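Local coordinates for protein 3-isopropylmalate dehydratase small subunit (Campylobacter jejuni, PDB 3Q3W) that forms the small subunit of isopropylmalate isomerase, which interconverts 2-isopropylmalate and 3-isopropylmalate through 2-isopropylmaleate, at residues G12-L17 against I75-E80; L17-I22 against M61-N66; A102-S107 against I124-D129. All coordinates share one frame; numbering follows the deposited sequence. Where two conformers were deposited one is given.

Contact 1. Residues G12-L17 against I75-E80; sequences GIACPL and ILVSFE
L17 and L76 both carry CG opposite their carbonyl carbons (chi1 of L17 -58°), which brings their branches together on one face of two parallel strands: L17 CD1 lies 4.0 Å from L76 CD1, the two chains crossing at a slant. On the same face L76 CD2 leans back toward the CB of C15. The hydroxyl of S78 donates to the carbonyl of L17 in the carbonyl plane, S78 OG to L17 O being 2.9 Å, and has a weak bond to Y19 O besides. Strands 12-17 and 75-78 run in the same direction with a 25° twist, and four backbone bonds zip them together in the staggered parallel pattern. I75 N donates to I13 O and its carbonyl receives C15 N; V77 N then reaches C15 O, and V77 O takes L17 N at 2.7 Å. This last bond is nearly straight, 170° at the hydrogen, whereas V77 N stands above the plane of the C15 carbonyl. CA-H groups fill in between, as where A14 CA approaches I75 O at 3.1 Å. A14, P16, I75 and V77 occupy the other face. There A14 CB sits against I75 CB at 3.7 Å and is also touched by I75 CG2, while I75 CD1 stretches back to G12 O. The pair lies deep in the sheet. Strand 145-149 flanks 12-17 on its far edge and strand 102-105 pairs with 73-78 through L76. Helix 128-140 packs over the face of A14 and V77, by way of L138, I134 and V135; the L17 and L76 face looks toward the loop carrying N64.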
loop_
_atom_site.group_PDB
_atom_site.type_symbol
_atom_site.label_atom_id
_atom_site.label_comp_id
_atom_site.label_asym_id
_atom_site.label_seq_id
_atom_site.Cartn_x
_atom_site.Cartn_y
_atom_site.Cartn_z
ATOM N N GLY A 12 7.109 -7.980 6.120
ATOM C CA GLY A 12 7.951 -7.521 5.011
ATOM C C GLY A 12 8.451 -6.097 5.174
ATOM O O GLY A 12 8.138 -5.406 6.150
ATOM N N ILE A 13 9.215 -5.677 4.188
ATOM C CA ILE A 13 9.822 -4.382 4.152
ATOM C C ILE A 13 8.746 -3.317 3.984
ATOM O O ILE A 13 7.919 -3.385 3.055
ATOM C CB ILE A 13 10.841 -4.327 2.978
ATOM C CG1 ILE A 13 11.887 -5.440 3.106
ATOM C CG2 ILE A 13 11.452 -2.918 2.827
ATOM C CD1 ILE A 13 12.855 -5.305 4.207
ATOM N N ALA A 14 8.716 -2.357 4.905
ATOM C CA ALA A 14 7.795 -1.233 4.821
ATOM C C ALA A 14 8.525 0.036 4.379
ATOM O O ALA A 14 9.703 0.229 4.733
ATOM C CB ALA A 14 7.124 -1.024 6.109
ATOM N N CYS A 15 7.812 0.878 3.620
ATOM C CA CYS A 15 8.366 2.071 2.988
ATOM C C CYS A 15 7.469 3.249 3.297
ATOM O O CYS A 15 6.281 3.221 2.964
ATOM C CB CYS A 15 8.459 1.931 1.464
ATOM S SG CYS A 15 9.219 3.380 0.714
ATOM N N PRO A 16 8.031 4.297 3.908
ATOM C CA PRO A 16 7.207 5.438 4.228
ATOM C C PRO A 16 7.110 6.408 3.069
ATOM O O PRO A 16 8.128 6.715 2.438
ATOM C CB PRO A 16 7.947 6.070 5.407
ATOM C CG PRO A 16 9.370 5.747 5.162
ATOM C CD PRO A 16 9.419 4.469 4.379
ATOM N N LEU A 17 5.909 6.862 2.777
ATOM C CA LEU A 17 5.690 7.861 1.729
ATOM C C LEU A 17 4.952 9.062 2.354
ATOM O O LEU A 17 3.725 9.078 2.481
ATOM C CB LEU A 17 4.894 7.278 0.549
ATOM C CG LEU A 17 5.528 6.069 -0.137
ATOM C CD1 LEU A 17 4.525 5.465 -1.219
ATOM C CD2 LEU A 17 6.814 6.385 -0.804
ATOM N N ILE A 75 4.906 -3.353 2.190
ATOM C CA ILE A 75 4.055 -2.484 3.017
ATOM C C ILE A 75 4.383 -1.011 2.816
ATOM O O ILE A 75 5.576 -0.635 2.749
ATOM C CB ILE A 75 4.278 -2.804 4.525
ATOM C CG1 ILE A 75 3.851 -4.224 4.811
ATOM C CG2 ILE A 75 3.495 -1.859 5.407
ATOM C CD1 ILE A 75 4.388 -4.816 6.148
ATOM N N LEU A 76 3.349 -0.174 2.744
ATOM C CA LEU A 76 3.512 1.274 2.611
ATOM C C LEU A 76 2.965 1.949 3.838
ATOM O O LEU A 76 1.985 1.477 4.417
ATOM C CB LEU A 76 2.814 1.817 1.367
ATOM C CG LEU A 76 3.279 1.318 -0.018
ATOM C CD1 LEU A 76 2.461 2.002 -1.141
ATOM C CD2 LEU A 76 4.769 1.497 -0.248
ATOM N N VAL A 77 3.613 3.031 4.261
ATOM C CA VAL A 77 3.102 3.855 5.323
ATOM C C VAL A 77 2.979 5.264 4.770
ATOM O O VAL A 77 3.984 5.886 4.385
ATOM C CB VAL A 77 4.042 3.824 6.516
ATOM C CG1 VAL A 77 3.392 4.560 7.719
ATOM C CG2 VAL A 77 4.342 2.414 6.863
ATOM N N SER A 78 1.755 5.765 4.701
ATOM C CA SER A 78 1.475 7.086 4.145
ATOM C C SER A 78 0.606 7.944 5.054
ATOM O O SER A 78 0.269 7.564 6.160
ATOM C CB SER A 78 0.798 6.943 2.802
ATOM O OG SER A 78 1.041 8.078 1.988
ATOM N N PHE A 79 0.271 9.133 4.582
ATOM C CA PHE A 79 -0.487 10.046 5.386
ATOM C C PHE A 79 -1.928 9.974 4.915
ATOM O O PHE A 79 -2.312 9.011 4.233
ATOM C CB PHE A 79 0.096 11.450 5.287
ATOM C CG PHE A 79 1.489 11.605 5.883
ATOM C CD1 PHE A 79 1.951 10.774 6.887
ATOM C CD2 PHE A 79 2.295 12.671 5.472
ATOM C CE1 PHE A 79 3.190 10.982 7.435
ATOM C CE2 PHE A 79 3.534 12.893 6.026
ATOM C CZ PHE A 79 3.983 12.045 7.003
ATOM N N GLU A 80 -2.737 10.958 5.308
ATOM C CA GLU A 80 -4.183 10.849 5.205
ATOM C C GLU A 80 -4.711 10.881 3.797
ATOM O O GLU A 80 -4.078 11.403 2.897
ATOM C CB GLU A 80 -4.899 11.941 6.021
ATOM C CG GLU A 80 -4.390 13.392 5.817
ATOM C CD GLU A 80 -3.379 13.834 6.899
ATOM O OE1 GLU A 80 -2.347 13.142 7.090
ATOM O OE2 GLU A 80 -3.627 14.867 7.553
#

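Contact 2. Residues L17-I22 against M61-N66; sequences LEYANI and MDFNLN
The chain of L17-I22 turns at E18 in an inverse gamma turn, closed by Y19 N on L17 O at 2.7 Å, and meets M61-N66 where that loop tightens into a short 3-10 segment at 64-66. L17 puts its two methyl branches to different uses: CD2 reaches the F63 ring, 3.7 Å from CE1 and a little farther from CZ, while CD1 approaches L65 CD1 at 4.4 Å. F63 extends CG away from its backbone N (chi1 -170°), which carries the ring out to meet L17 and Y19. The Y19 hydroxyl comes to the ring's edge, close to its plane, with OH 4.0 Å from F63 CD1. L65 N lies above one face of the same ring, displaced toward the rim. A water joins the loops, 3.2 Å from Y19 OH and accepting from N64 N at 3.1 Å. L49 and R50 of helix 47-50 also touch F63. Between the two segments themselves the chemistry is thus apolar apart from the water, which gives the Y19 phenol and a backbone N-H a shared polar partner, while N64 ND2 hydrogen-bonds directly to the neighbouring P16 O.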
loop_
_atom_site.group_PDB
_atom_site.type_symbol
_atom_site.label_atom_id
_atom_site.label_comp_id
_atom_site.label_asym_id
_atom_site.label_seq_id
_atom_site.Cartn_x
_atom_site.Cartn_y
_atom_site.Cartn_z
ATOM N N LEU A 17 5.909 6.862 2.777
ATOM C CA LEU A 17 5.690 7.861 1.729
ATOM C C LEU A 17 4.952 9.062 2.354
ATOM O O LEU A 17 3.725 9.078 2.481
ATOM C CB LEU A 17 4.894 7.278 0.549
ATOM C CG LEU A 17 5.528 6.069 -0.137
ATOM C CD1 LEU A 17 4.525 5.465 -1.219
ATOM C CD2 LEU A 17 6.814 6.385 -0.804
ATOM N N GLU A 18 5.732 10.082 2.695
ATOM C CA GLU A 18 5.258 11.202 3.503
ATOM C C GLU A 18 4.550 12.215 2.618
ATOM O O GLU A 18 4.992 13.366 2.450
ATOM C CB GLU A 18 6.446 11.820 4.230
ATOM C CG GLU A 18 7.051 10.885 5.275
ATOM C CD GLU A 18 8.201 11.549 6.047
ATOM O OE1 GLU A 18 7.935 12.382 6.953
ATOM O OE2 GLU A 18 9.356 11.242 5.727
ATOM N N TYR A 19 3.443 11.761 2.044
ATOM C CA TYR A 19 2.558 12.597 1.288
ATOM C C TYR A 19 1.129 12.336 1.778
ATOM O O TYR A 19 0.775 11.196 2.131
ATOM C CB TYR A 19 2.680 12.287 -0.196
ATOM C CG TYR A 19 4.090 12.130 -0.734
ATOM C CD1 TYR A 19 4.789 13.220 -1.270
ATOM C CD2 TYR A 19 4.715 10.882 -0.768
ATOM C CE1 TYR A 19 6.097 13.074 -1.807
ATOM C CE2 TYR A 19 6.017 10.724 -1.291
ATOM C CZ TYR A 19 6.700 11.824 -1.815
ATOM O OH TYR A 19 7.993 11.668 -2.337
ATOM N N ALA A 20 0.326 13.395 1.825
ATOM C CA ALA A 20 -1.108 13.281 2.115
ATOM C C ALA A 20 -1.837 13.295 0.792
ATOM O O ALA A 20 -1.296 13.735 -0.234
ATOM C CB ALA A 20 -1.590 14.423 3.003
ATOM N N ASN A 21 -3.072 12.813 0.819
ATOM C CA ASN A 21 -3.914 12.857 -0.352
ATOM C C ASN A 21 -3.232 12.251 -1.592
ATOM O O ASN A 21 -3.413 12.780 -2.687
ATOM C CB ASN A 21 -4.305 14.305 -0.652
ATOM C CG ASN A 21 -4.790 15.028 0.562
ATOM O OD1 ASN A 21 -5.820 14.674 1.129
ATOM N ND2 ASN A 21 -4.044 16.044 0.989
ATOM N N ILE A 22 -2.463 11.162 -1.432
ATOM C CA ILE A 22 -1.917 10.461 -2.607
ATOM C C ILE A 22 -3.144 10.043 -3.437
ATOM O O ILE A 22 -4.038 9.355 -2.953
ATOM C CB ILE A 22 -0.982 9.290 -2.249
ATOM C CG1 ILE A 22 0.381 9.833 -1.818
ATOM C CG2 ILE A 22 -0.757 8.322 -3.450
ATOM C CD1 ILE A 22 1.112 8.972 -0.794
HETATM N N MSE A 61 15.723 9.023 -7.487
HETATM C CA MSE A 61 16.231 8.524 -6.188
HETATM C C MSE A 61 15.746 9.255 -4.936
HETATM O O MSE A 61 15.969 8.776 -3.835
HETATM C CB MSE A 61 17.748 8.420 -6.160
HETATM C CG MSE A 61 18.332 7.531 -7.271
HETATM SE SE MSE A 61 17.621 5.714 -7.080
HETATM C CE MSE A 61 18.376 5.210 -5.439
ATOM N N ASP A 62 15.043 10.365 -5.082
ATOM C CA ASP A 62 14.398 10.995 -3.935
ATOM C C ASP A 62 13.064 10.360 -3.573
ATOM O O ASP A 62 12.468 10.738 -2.581
ATOM C CB ASP A 62 14.171 12.507 -4.158
ATOM C CG ASP A 62 14.121 13.286 -2.849
ATOM O OD1 ASP A 62 14.797 12.898 -1.869
ATOM O OD2 ASP A 62 13.421 14.303 -2.806
ATOM N N PHE A 63 12.593 9.417 -4.392
ATOM C CA PHE A 63 11.417 8.635 -4.079
ATOM C C PHE A 63 11.851 7.405 -3.281
ATOM O O PHE A 63 12.675 6.590 -3.728
ATOM C CB PHE A 63 10.707 8.232 -5.385
ATOM C CG PHE A 63 9.384 7.627 -5.179
ATOM C CD1 PHE A 63 8.419 8.269 -4.416
ATOM C CD2 PHE A 63 9.070 6.392 -5.751
ATOM C CE1 PHE A 63 7.189 7.691 -4.247
ATOM C CE2 PHE A 63 7.818 5.840 -5.578
ATOM C CZ PHE A 63 6.914 6.458 -4.813
ATOM N N ASN A 64 11.316 7.265 -2.097
ATOM C CA ASN A 64 11.815 6.231 -1.193
ATOM C C ASN A 64 11.784 4.804 -1.763
ATOM O O ASN A 64 12.725 4.018 -1.524
ATOM C CB ASN A 64 11.075 6.290 0.150
ATOM C CG ASN A 64 11.688 7.298 1.131
ATOM O OD1 ASN A 64 12.854 7.653 1.015
ATOM N ND2 ASN A 64 10.888 7.746 2.107
ATOM N N LEU A 65 10.746 4.459 -2.529
ATOM C CA LEU A 65 10.646 3.093 -3.078
ATOM C C LEU A 65 11.756 2.737 -4.009
ATOM O O LEU A 65 11.954 1.560 -4.266
ATOM C CB LEU A 65 9.307 2.804 -3.797
ATOM C CG LEU A 65 8.095 2.536 -2.931
ATOM C CD1 LEU A 65 6.763 2.592 -3.762
ATOM C CD2 LEU A 65 8.201 1.243 -2.115
ATOM N N ASN A 66 12.499 3.728 -4.497
ATOM C CA ASN A 66 13.641 3.505 -5.367
ATOM C C ASN A 66 14.971 3.194 -4.632
ATOM O O ASN A 66 15.942 2.699 -5.239
ATOM C CB ASN A 66 13.825 4.718 -6.330
ATOM C CG ASN A 66 12.752 4.770 -7.441
ATOM O OD1 ASN A 66 12.158 3.758 -7.776
ATOM N ND2 ASN A 66 12.456 5.958 -7.943
HETATM O O HOH W 1 9.528 9.358 -0.762
#

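Contact 3. Residues A102-S107 against I124-D129; sequences AIIAPS and IELAKD
I104 and I124 run alongside each other in the same direction on one face of neighbouring parallel strands. I104 CG1 rests 4.0 Å from I124 CB and also meets I124 CD1, which approaches A102 CB as well. Both isoleucines set CG1 opposite the carbonyl carbon, chi1 -63° and -66°, which keeps these longer branches beside each other. L126 comes at I104 from another direction: the two side chains slant across one another, and I104 CG2 touches L126 CD1 at 3.6 Å. I104 is therefore held along one branch by I124 and at the other by L126. Beyond the strands P106 faces the start of helix 128-140, its CB 4.1 Å from K128 CA, and P106 CA directs its hydrogen at L126 O over 3.1 Å. E125 projects from the opposite face, its CB and CG passing near the P106 carbonyl; its carboxylate pairs with K113 of helix 110-118. In the conformer given, the K128 ammonium group has a salt bridge to E80. Three backbone bonds hold the strands. I124 N donates to I103 O at 2.9 Å, and A105 N to I124 O; both donors lie almost in line with the acceptor's C=O. L126 N to A105 O follows at 3.0 Å, tilted 29° from the carbonyl plane, and continues the ladder just past strand 122-125. From more distant strands of the same sheet, V155 touches both isoleucines and I148 touches I124 and A102; V131 and I134 of helix 128-140 cover L126. Strand 102-105, helix 110-118 and strand 122-125 make a classic beta-alpha-beta unit, with the contact joining its two parallel strands, and A127 then takes the N-cap position of the helix that follows.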
loop_
_atom_site.group_PDB
_atom_site.type_symbol
_atom_site.label_atom_id
_atom_site.label_comp_id
_atom_site.label_asym_id
_atom_site.label_seq_id
_atom_site.Cartn_x
_atom_site.Cartn_y
_atom_site.Cartn_z
ATOM N N ALA A 102 -0.113 -4.460 1.998
ATOM C CA ALA A 102 -0.821 -3.652 3.009
ATOM C C ALA A 102 -0.365 -2.204 2.964
ATOM O O ALA A 102 0.808 -1.919 2.648
ATOM C CB ALA A 102 -0.616 -4.221 4.399
ATOM N N ILE A 103 -1.282 -1.295 3.270
ATOM C CA ILE A 103 -0.965 0.110 3.445
ATOM C C ILE A 103 -1.441 0.560 4.829
ATOM O O ILE A 103 -2.562 0.267 5.213
ATOM C CB ILE A 103 -1.628 0.962 2.384
ATOM C CG1 ILE A 103 -1.191 0.496 0.979
ATOM C CG2 ILE A 103 -1.315 2.428 2.618
ATOM C CD1 ILE A 103 -2.162 0.928 -0.080
ATOM N N ILE A 104 -0.576 1.249 5.567
ATOM C CA ILE A 104 -0.890 1.836 6.845
ATOM C C ILE A 104 -1.013 3.337 6.612
ATOM O O ILE A 104 -0.097 3.962 6.055
ATOM C CB ILE A 104 0.238 1.508 7.861
ATOM C CG1 ILE A 104 0.308 -0.006 8.072
ATOM C CG2 ILE A 104 0.019 2.225 9.211
ATOM C CD1 ILE A 104 1.508 -0.474 8.775
ATOM N N ALA A 105 -2.141 3.930 6.980
ATOM C CA ALA A 105 -2.337 5.375 6.857
ATOM C C ALA A 105 -3.356 5.779 7.911
ATOM O O ALA A 105 -3.986 4.910 8.484
ATOM C CB ALA A 105 -2.862 5.744 5.472
ATOM N N PRO A 106 -3.535 7.086 8.156
ATOM C CA PRO A 106 -4.561 7.515 9.107
ATOM C C PRO A 106 -5.995 7.383 8.546
ATOM O O PRO A 106 -6.939 7.198 9.304
ATOM C CB PRO A 106 -4.225 8.998 9.351
ATOM C CG PRO A 106 -2.929 9.265 8.636
ATOM C CD PRO A 106 -2.827 8.234 7.574
ATOM N N SER A 107 -6.129 7.481 7.220
ATOM C CA SER A 107 -7.388 7.342 6.537
ATOM C C SER A 107 -7.162 6.985 5.046
ATOM O O SER A 107 -6.065 7.114 4.523
ATOM C CB SER A 107 -8.189 8.613 6.654
ATOM O OG SER A 107 -7.467 9.694 6.121
ATOM N N ILE A 124 -5.001 -0.585 6.494
ATOM C CA ILE A 124 -4.900 -0.465 7.939
ATOM C C ILE A 124 -4.963 0.985 8.317
ATOM O O ILE A 124 -4.053 1.772 7.994
ATOM C CB ILE A 124 -3.576 -1.040 8.426
ATOM C CG1 ILE A 124 -3.570 -2.544 8.175
ATOM C CG2 ILE A 124 -3.338 -0.702 9.907
ATOM C CD1 ILE A 124 -2.211 -3.208 8.143
ATOM N N GLU A 125 -6.040 1.344 9.011
ATOM C CA GLU A 125 -6.209 2.709 9.476
ATOM C C GLU A 125 -5.647 2.774 10.885
ATOM O O GLU A 125 -6.081 2.002 11.756
ATOM C CB GLU A 125 -7.682 3.134 9.440
ATOM C CG GLU A 125 -8.176 3.446 8.030
ATOM C CD GLU A 125 -9.676 3.728 7.925
ATOM O OE1 GLU A 125 -10.414 3.569 8.954
ATOM O OE2 GLU A 125 -10.105 4.150 6.808
ATOM N N LEU A 126 -4.659 3.652 11.088
ATOM C CA LEU A 126 -4.114 3.939 12.415
ATOM C C LEU A 126 -4.357 5.396 12.797
ATOM O O LEU A 126 -4.553 6.241 11.933
ATOM C CB LEU A 126 -2.617 3.626 12.461
ATOM C CG LEU A 126 -2.286 2.134 12.317
ATOM C CD1 LEU A 126 -0.817 1.851 12.655
ATOM C CD2 LEU A 126 -3.240 1.296 13.209
ATOM N N ALA A 127 -4.377 5.707 14.086
ATOM C CA ALA A 127 -4.433 7.111 14.479
ATOM C C ALA A 127 -3.191 7.830 13.927
ATOM O O ALA A 127 -2.114 7.240 13.834
ATOM C CB ALA A 127 -4.540 7.264 16.000
ATOM N N LYS A 128 -3.364 9.093 13.543
ATOM C CA LYS A 128 -2.298 9.857 12.901
ATOM C C LYS A 128 -1.031 9.872 13.749
ATOM O O LYS A 128 0.071 9.755 13.216
ATOM C CB LYS A 128 -2.794 11.269 12.547
ATOM C CG LYS A 128 -1.752 12.377 12.635
ATOM C CD LYS A 128 -1.600 13.161 11.350
ATOM C CE LYS A 128 -0.648 12.462 10.406
ATOM N NZ LYS A 128 -0.455 13.251 9.153
ATOM N N ASP A 129 -1.190 9.989 15.066
ATOM C CA ASP A 129 -0.039 9.906 15.976
ATOM C C ASP A 129 0.711 8.600 15.796
ATOM O O ASP A 129 1.938 8.582 15.826
ATOM C CB ASP A 129 -0.442 10.095 17.455
ATOM C CG ASP A 129 -1.109 8.863 18.076
ATOM O OD1 ASP A 129 -0.546 8.313 19.053
ATOM O OD2 ASP A 129 -2.215 8.464 17.617
#

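All three contacts lie in the part of the chain related to the aconitase C-terminal domain. Contacts 1 and 3 belong to one mixed sheet, their centres about 9 Å apart, with strands 73-78 and 102-105 as neighbours; in one conformer of K128 a salt bridge to E80 adds a tie. Contact 2, about 9 Å from contact 1 between centres, is nested along the chain inside the loop that contact 1 closes. They share L17, and probable hydrogen bonds P16 O to N64 ND2 and E80 O to N21 N link them. Contact 3 follows in series, about 16 Å from contact 2. Together they tie the loops beside strand 9-17 to one continuous run of parallel strands, 9-17, 73-78, 102-105 and 122-125.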